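Local coordinates for methyltransferase (Thermus thermophilus, PDB 3TMA), which transfers a methyl group from S-adenosyl-L-methionine to the N2 atom of guanosine 6 in tRNA(Phe), at residues A[92-97]-A[163-168]; A[194-199]-A[222-227]; A[310-315]-A[332-337]. All coordinates share one frame; numbering follows the deposited sequence. Where two conformers were deposited one is given.

Interaction 1: A[92-97]-A[163-168]; sequences GALERA and AFLGVQ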
# COMPACT_ATOMS: atom_id res chain seq x y z
N GLY A 92 -3.73 -7.64 33.75
CA GLY A 92 -4.15 -6.57 34.67
C GLY A 92 -3.55 -5.22 34.27
O GLY A 92 -4.25 -4.21 34.25
N ALA A 93 -2.28 -5.22 33.89
CA ALA A 93 -1.62 -3.97 33.52
C ALA A 93 -2.23 -3.38 32.25
O ALA A 93 -2.46 -2.18 32.19
CB ALA A 93 -0.14 -4.17 33.37
N LEU A 94 -2.57 -4.23 31.27
CA LEU A 94 -3.23 -3.75 30.05
C LEU A 94 -4.60 -3.16 30.34
O LEU A 94 -4.99 -2.16 29.74
CB LEU A 94 -3.36 -4.85 28.98
CG LEU A 94 -2.05 -5.36 28.35
CD1 LEU A 94 -2.25 -6.69 27.65
CD2 LEU A 94 -1.44 -4.34 27.38
N GLU A 95 -5.37 -3.85 31.19
CA GLU A 95 -6.71 -3.39 31.55
C GLU A 95 -6.62 -2.02 32.24
O GLU A 95 -7.34 -1.09 31.86
CB GLU A 95 -7.37 -4.41 32.49
CG GLU A 95 -8.79 -4.09 32.87
CD GLU A 95 -9.20 -4.79 34.18
OE1 GLU A 95 -8.63 -5.88 34.48
OE2 GLU A 95 -10.04 -4.22 34.94
N ARG A 96 -5.70 -1.88 33.20
CA ARG A 96 -5.46 -0.59 33.85
C ARG A 96 -4.99 0.52 32.90
O ARG A 96 -5.45 1.66 33.03
CB ARG A 96 -4.48 -0.71 35.04
CG ARG A 96 -5.06 -1.51 36.22
CD ARG A 96 -4.03 -1.75 37.35
NE ARG A 96 -3.99 -3.18 37.67
CZ ARG A 96 -2.92 -3.95 37.55
NH1 ARG A 96 -1.73 -3.42 37.21
NH2 ARG A 96 -3.01 -5.23 37.82
N ALA A 97 -4.07 0.20 31.99
CA ALA A 97 -3.66 1.14 30.96
C ALA A 97 -4.84 1.59 30.09
O ALA A 97 -4.95 2.78 29.79
CB ALA A 97 -2.60 0.53 30.06
N ALA A 163 3.73 -2.61 24.95
CA ALA A 163 2.38 -2.68 24.45
C ALA A 163 1.90 -1.28 24.04
O ALA A 163 2.27 -0.27 24.65
CB ALA A 163 1.47 -3.30 25.51
N PHE A 164 1.05 -1.26 23.03
CA PHE A 164 0.51 -0.05 22.41
C PHE A 164 -0.99 -0.19 22.48
O PHE A 164 -1.52 -1.25 22.15
CB PHE A 164 0.91 0.01 20.92
CG PHE A 164 2.42 0.09 20.66
CD1 PHE A 164 3.24 -1.02 20.83
CD2 PHE A 164 2.99 1.27 20.18
CE1 PHE A 164 4.62 -0.93 20.59
CE2 PHE A 164 4.35 1.35 19.88
CZ PHE A 164 5.16 0.25 20.10
N LEU A 165 -1.70 0.87 22.89
CA LEU A 165 -3.16 0.84 23.00
C LEU A 165 -3.72 2.08 22.35
O LEU A 165 -3.19 3.20 22.60
CB LEU A 165 -3.61 0.84 24.48
CG LEU A 165 -3.25 -0.41 25.29
CD1 LEU A 165 -1.89 -0.26 25.96
CD2 LEU A 165 -4.31 -0.67 26.33
N GLY A 166 -4.79 1.92 21.58
CA GLY A 166 -5.43 3.07 20.92
C GLY A 166 -6.58 2.65 20.04
O GLY A 166 -7.24 1.66 20.31
N VAL A 167 -6.84 3.44 18.98
CA VAL A 167 -8.05 3.29 18.20
C VAL A 167 -7.67 3.34 16.71
O VAL A 167 -6.79 4.11 16.29
CB VAL A 167 -9.11 4.42 18.60
CG1 VAL A 167 -8.50 5.81 18.45
CG2 VAL A 167 -10.37 4.31 17.78
N GLN A 168 -8.21 2.40 15.95
CA GLN A 168 -8.11 2.44 14.50
C GLN A 168 -8.82 3.67 13.92
O GLN A 168 -9.97 3.93 14.25
CB GLN A 168 -8.68 1.16 13.90
CG GLN A 168 -8.28 0.96 12.45
CD GLN A 168 -8.40 -0.52 12.05
OE1 GLN A 168 -7.80 -1.39 12.68
NE2 GLN A 168 -9.17 -0.78 11.01
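L94 and A97 of the helical segment 92-97 rest on A163 and L165 of the strand segment 163-168, the two short axes running in broadly the same sense at 36° and coming within 10.0 Å of each other. At this spacing the backbones stay well apart, with CA of L94 and CA of A163 separated by 8.0 Å, and side chains fill the interval. The closest meeting is between methyls: CD2 of L94 lies 3.6 Å from CB of A163. The CB of L94 does not aim straight at the strand; with its CG set beside the backbone N (chi1 -67°), the branch swings over so that CD2 makes the contact. The same methyl also lies 4.3 Å from CD1 of L165, so one branch of L94 bears on two strand residues that are two positions apart and both point at the helix. This is a helix laid on one face of a mixed sheet, both segments lying in the THUMP domain and strand 162-168 running between strands 76-84 and 152-159; V156, L83 and V129 of helix 126-141 enlarge the same apolar layer. L165 splits its two methyls between helix positions one turn apart. CD1 takes CB of A97 at 4.2 Å, while CD2 approaches the backbone O of L94 at 3.8 Å, a carbon-to-oxygen packing contact. F164, between the two contacting strand residues, turns to the other face of the sheet, where its ring makes a cation-pi contact with R159 and also meets the ring of F79.

Interaction 2: A[194-199]-A[222-227]; sequences ALLRLA and ASTLGP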
# COMPACT_ATOMS: atom_id res chain seq x y z
N ALA A 194 3.68 3.07 -5.17
CA ALA A 194 5.09 2.73 -4.94
C ALA A 194 5.88 2.58 -6.26
O ALA A 194 7.03 3.06 -6.35
CB ALA A 194 5.20 1.42 -4.12
N LEU A 195 5.29 1.93 -7.28
CA LEU A 195 6.00 1.86 -8.58
C LEU A 195 6.27 3.26 -9.15
O LEU A 195 7.36 3.54 -9.71
CB LEU A 195 5.19 1.06 -9.63
CG LEU A 195 5.01 -0.43 -9.31
CD1 LEU A 195 4.12 -1.11 -10.38
CD2 LEU A 195 6.40 -1.11 -9.23
N LEU A 196 5.25 4.11 -9.07
CA LEU A 196 5.35 5.51 -9.47
C LEU A 196 6.55 6.23 -8.82
O LEU A 196 7.35 6.87 -9.48
CB LEU A 196 4.05 6.19 -9.05
CG LEU A 196 3.52 7.42 -9.72
CD1 LEU A 196 3.44 7.25 -11.23
CD2 LEU A 196 2.15 7.67 -9.12
N ARG A 197 6.63 6.13 -7.49
CA ARG A 197 7.70 6.74 -6.72
C ARG A 197 9.07 6.09 -6.96
O ARG A 197 10.10 6.79 -7.05
CB ARG A 197 7.36 6.68 -5.21
CG ARG A 197 6.19 7.62 -4.87
CD ARG A 197 5.67 7.46 -3.43
NE ARG A 197 4.70 8.53 -3.12
CZ ARG A 197 4.94 9.56 -2.29
NH1 ARG A 197 6.09 9.65 -1.61
NH2 ARG A 197 4.02 10.50 -2.13
N LEU A 198 9.11 4.75 -7.03
CA LEU A 198 10.39 4.08 -7.29
C LEU A 198 10.94 4.43 -8.69
O LEU A 198 12.14 4.44 -8.89
CB LEU A 198 10.28 2.57 -7.14
CG LEU A 198 10.02 2.13 -5.71
CD1 LEU A 198 9.50 0.68 -5.70
CD2 LEU A 198 11.35 2.28 -4.91
N ALA A 199 10.05 4.68 -9.64
CA ALA A 199 10.45 5.10 -11.00
C ALA A 199 10.75 6.61 -11.09
O ALA A 199 11.17 7.11 -12.15
CB ALA A 199 9.37 4.74 -12.01
N ALA A 222 -2.48 8.89 -13.03
CA ALA A 222 -3.23 10.10 -13.45
C ALA A 222 -3.65 10.93 -12.26
O ALA A 222 -3.46 12.16 -12.24
CB ALA A 222 -4.46 9.74 -14.30
N SER A 223 -4.13 10.26 -11.21
CA SER A 223 -4.62 10.93 -10.02
C SER A 223 -3.48 11.65 -9.30
O SER A 223 -3.66 12.73 -8.76
CB SER A 223 -5.30 9.91 -9.09
OG SER A 223 -5.48 10.43 -7.78
N THR A 224 -2.28 11.06 -9.33
CA THR A 224 -1.10 11.63 -8.65
C THR A 224 -0.41 12.74 -9.46
O THR A 224 0.01 13.75 -8.90
CB THR A 224 -0.04 10.53 -8.39
OG1 THR A 224 -0.64 9.50 -7.59
CG2 THR A 224 1.18 11.14 -7.65
N LEU A 225 -0.22 12.51 -10.75
CA LEU A 225 0.59 13.42 -11.59
C LEU A 225 -0.23 14.59 -12.17
O LEU A 225 0.33 15.66 -12.53
CB LEU A 225 1.21 12.62 -12.75
CG LEU A 225 2.16 11.50 -12.31
CD1 LEU A 225 2.63 10.65 -13.54
CD2 LEU A 225 3.36 12.16 -11.59
N GLY A 226 -1.55 14.38 -12.28
CA GLY A 226 -2.47 15.42 -12.83
C GLY A 226 -2.36 15.53 -14.35
O GLY A 226 -1.55 14.83 -14.96
N PRO A 227 -3.16 16.44 -14.98
CA PRO A 227 -3.38 16.37 -16.43
C PRO A 227 -2.18 16.81 -17.30
O PRO A 227 -2.24 16.62 -18.51
CB PRO A 227 -4.58 17.31 -16.67
CG PRO A 227 -4.71 18.16 -15.44
CD PRO A 227 -4.13 17.31 -14.30
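L196 bridges two helix ends by sending one methyl to T224 and the other to L225 in the conformer described; a second was modelled, so these contacts hold for this one alone. Its CG is turned away from its own backbone N, chi1 being -155°, which extends the side chain across the gap between helix 189-198 and helix 216-225. There CD2 and the branched end of T224 meet tip to tip: CD2 lies 3.7 Å from CB of T224 and 3.7 Å from OG1 of T224, with CG2 of T224 only slightly farther, at 3.9 Å. The methyl thus sits against the whole fork of the threonine. Being a methyl, CD2 can offer OG1 only van der Waals contact; the hydroxyl's hydrogen bonds go to the backbone O of E220 and to NE2 of Q193. Both helices belong to the Rossmann-fold methyltransferase domain, and the chain between them passes through strand 207-209 and the S214-G215-T216 segment, which by similarity binds S-adenosyl-L-methionine. The other branch of L196 behaves differently: the L196 and L225 side chains run antiparallel alongside one another, and CD1 of L196 comes to 4.2 Å from CD1 of L225. The CB of L225 is not directed at the facing helix; CG beside the backbone N (chi1 -61°) and an extended chi2 of 174° bring its end nearer. L277 of strand 275-278, at the middle of the sheet, also touches L196.

Interaction 3: A[310-315]-A[332-337]; sequences GGRVAL and ALRHAR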
# COMPACT_ATOMS: atom_id res chain seq x y z
N GLY A 310 18.05 7.70 -20.17
CA GLY A 310 17.52 8.21 -18.88
C GLY A 310 16.08 7.82 -18.54
O GLY A 310 15.67 7.90 -17.38
N GLY A 311 15.31 7.34 -19.52
CA GLY A 311 13.95 6.84 -19.26
C GLY A 311 14.01 5.64 -18.29
O GLY A 311 15.08 5.04 -18.15
N ARG A 312 12.93 5.37 -17.55
CA ARG A 312 13.01 4.36 -16.48
C ARG A 312 11.80 3.43 -16.52
O ARG A 312 10.75 3.82 -17.02
CB ARG A 312 13.12 5.01 -15.10
CG ARG A 312 14.43 5.77 -14.88
CD ARG A 312 14.65 6.23 -13.43
NE ARG A 312 16.03 6.67 -13.26
CZ ARG A 312 16.88 6.23 -12.32
NH1 ARG A 312 16.45 5.43 -11.34
NH2 ARG A 312 18.14 6.65 -12.32
N VAL A 313 12.00 2.17 -16.12
CA VAL A 313 10.91 1.20 -15.95
C VAL A 313 10.88 0.78 -14.49
O VAL A 313 11.93 0.53 -13.90
CB VAL A 313 11.14 -0.09 -16.82
CG1 VAL A 313 9.90 -0.97 -16.81
CG2 VAL A 313 11.48 0.26 -18.26
N ALA A 314 9.71 0.76 -13.86
CA ALA A 314 9.57 0.07 -12.57
C ALA A 314 8.71 -1.16 -12.83
O ALA A 314 7.61 -1.05 -13.37
CB ALA A 314 8.90 1.00 -11.51
N LEU A 315 9.22 -2.30 -12.47
CA LEU A 315 8.47 -3.47 -12.73
C LEU A 315 8.36 -4.45 -11.60
O LEU A 315 9.25 -4.59 -10.82
CB LEU A 315 8.86 -4.14 -14.06
CG LEU A 315 9.94 -5.20 -14.21
CD1 LEU A 315 9.57 -6.45 -13.36
CD2 LEU A 315 9.97 -5.53 -15.69
N ALA A 332 20.25 -0.60 -17.53
CA ALA A 332 21.01 -0.84 -16.32
C ALA A 332 19.97 -1.18 -15.25
O ALA A 332 18.92 -0.53 -15.15
CB ALA A 332 21.81 0.42 -15.92
N LEU A 333 20.30 -2.15 -14.42
CA LEU A 333 19.46 -2.49 -13.29
C LEU A 333 19.89 -1.56 -12.12
O LEU A 333 21.00 -1.64 -11.66
CB LEU A 333 19.60 -3.99 -12.97
CG LEU A 333 18.97 -4.51 -11.66
CD1 LEU A 333 17.58 -4.01 -11.56
CD2 LEU A 333 19.02 -6.05 -11.62
N ARG A 334 19.04 -0.59 -11.76
CA ARG A 334 19.46 0.45 -10.82
C ARG A 334 19.07 0.12 -9.40
O ARG A 334 19.80 0.47 -8.49
CB ARG A 334 18.86 1.81 -11.19
CG ARG A 334 19.41 2.38 -12.48
CD ARG A 334 20.58 3.34 -12.18
NE ARG A 334 21.87 2.70 -12.33
CZ ARG A 334 22.75 2.96 -13.30
NH1 ARG A 334 23.89 2.29 -13.34
NH2 ARG A 334 22.49 3.87 -14.23
N HIS A 335 17.91 -0.50 -9.20
CA HIS A 335 17.43 -0.86 -7.84
C HIS A 335 16.64 -2.15 -7.92
O HIS A 335 15.90 -2.38 -8.88
CB HIS A 335 16.47 0.23 -7.24
CG HIS A 335 17.06 1.62 -7.21
ND1 HIS A 335 18.03 1.99 -6.31
CD2 HIS A 335 16.83 2.70 -7.99
CE1 HIS A 335 18.38 3.25 -6.53
NE2 HIS A 335 17.67 3.71 -7.55
N ALA A 336 16.65 -2.90 -6.84
CA ALA A 336 15.79 -4.05 -6.71
C ALA A 336 15.41 -4.11 -5.24
O ALA A 336 16.25 -3.80 -4.36
CB ALA A 336 16.55 -5.34 -7.13
N ARG A 337 14.15 -4.43 -4.96
CA ARG A 337 13.77 -4.67 -3.58
C ARG A 337 12.69 -5.73 -3.53
O ARG A 337 11.99 -6.00 -4.53
CB ARG A 337 13.24 -3.37 -2.95
CG ARG A 337 11.93 -2.88 -3.58
CD ARG A 337 11.32 -1.70 -2.74
NE ARG A 337 12.23 -0.56 -2.68
CZ ARG A 337 12.25 0.33 -1.67
NH1 ARG A 337 13.14 1.32 -1.65
NH2 ARG A 337 11.37 0.23 -0.68
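Two arginines and a histidine meet here, yet where R312 approaches R334 the nearest atom of R334 is a carbon. NH2 of R312 lies 4.1 Å from CD of R334, whereas NE of R334 stays 5.4 Å from the same NH2. The two side chains cross at about a right angle, their guanidinium planes 40° apart. R312 runs extended from CG to NE, which carries its end over to the other segment; R334 instead folds at chi2 (-94°) and again at chi3, presenting its methylene to R312 and laying one guanidinium face over CB of A332. Its NH2 is tied by a salt bridge to OE1 of E352, and R312 makes a long, weak ion pair with the same carboxylate oxygen, so the like charges are probably offset by a shared acid. H335 meets R312 edge to edge: CD2 of H335 lies 4.3 Å from NH1 of R312, each near the plane of the other's flat group. R334 and H335 also touch a crystal neighbour, which may influence their conformations. That these sequence neighbours can both point toward R312 follows from a classic beta bulge in which the pair faces V350. Strand 347-353, which carries V350 and E352, runs between strand 312-317 and the outermost strand 331-338, antiparallel to both; R312 therefore reaches across an intervening strand, with its side chain also touching V350 and R275 of strand 275-278.

Overall arrangement
Interaction 1 belongs to the THUMP part of the chain and interactions 2 and 3 to the methyltransferase domain, on opposite sides of the chain's centre: the centre of interaction 1 lies about 38 Å from that of interaction 2 and about 44 Å from that of interaction 3. Interactions 2 and 3 have centres about 15 Å apart and touch directly, L195 O lying 3.5 Å from A314 CB and A199 CB 3.8 Å from A314 CB, so helix 189-198 packs on strand 312-317. The side chain of L196 in interaction 2 is about 10 Å from that of T216, a cofactor-binding residue by similarity, too far for contact; interactions 1 and 3 lie away from the site.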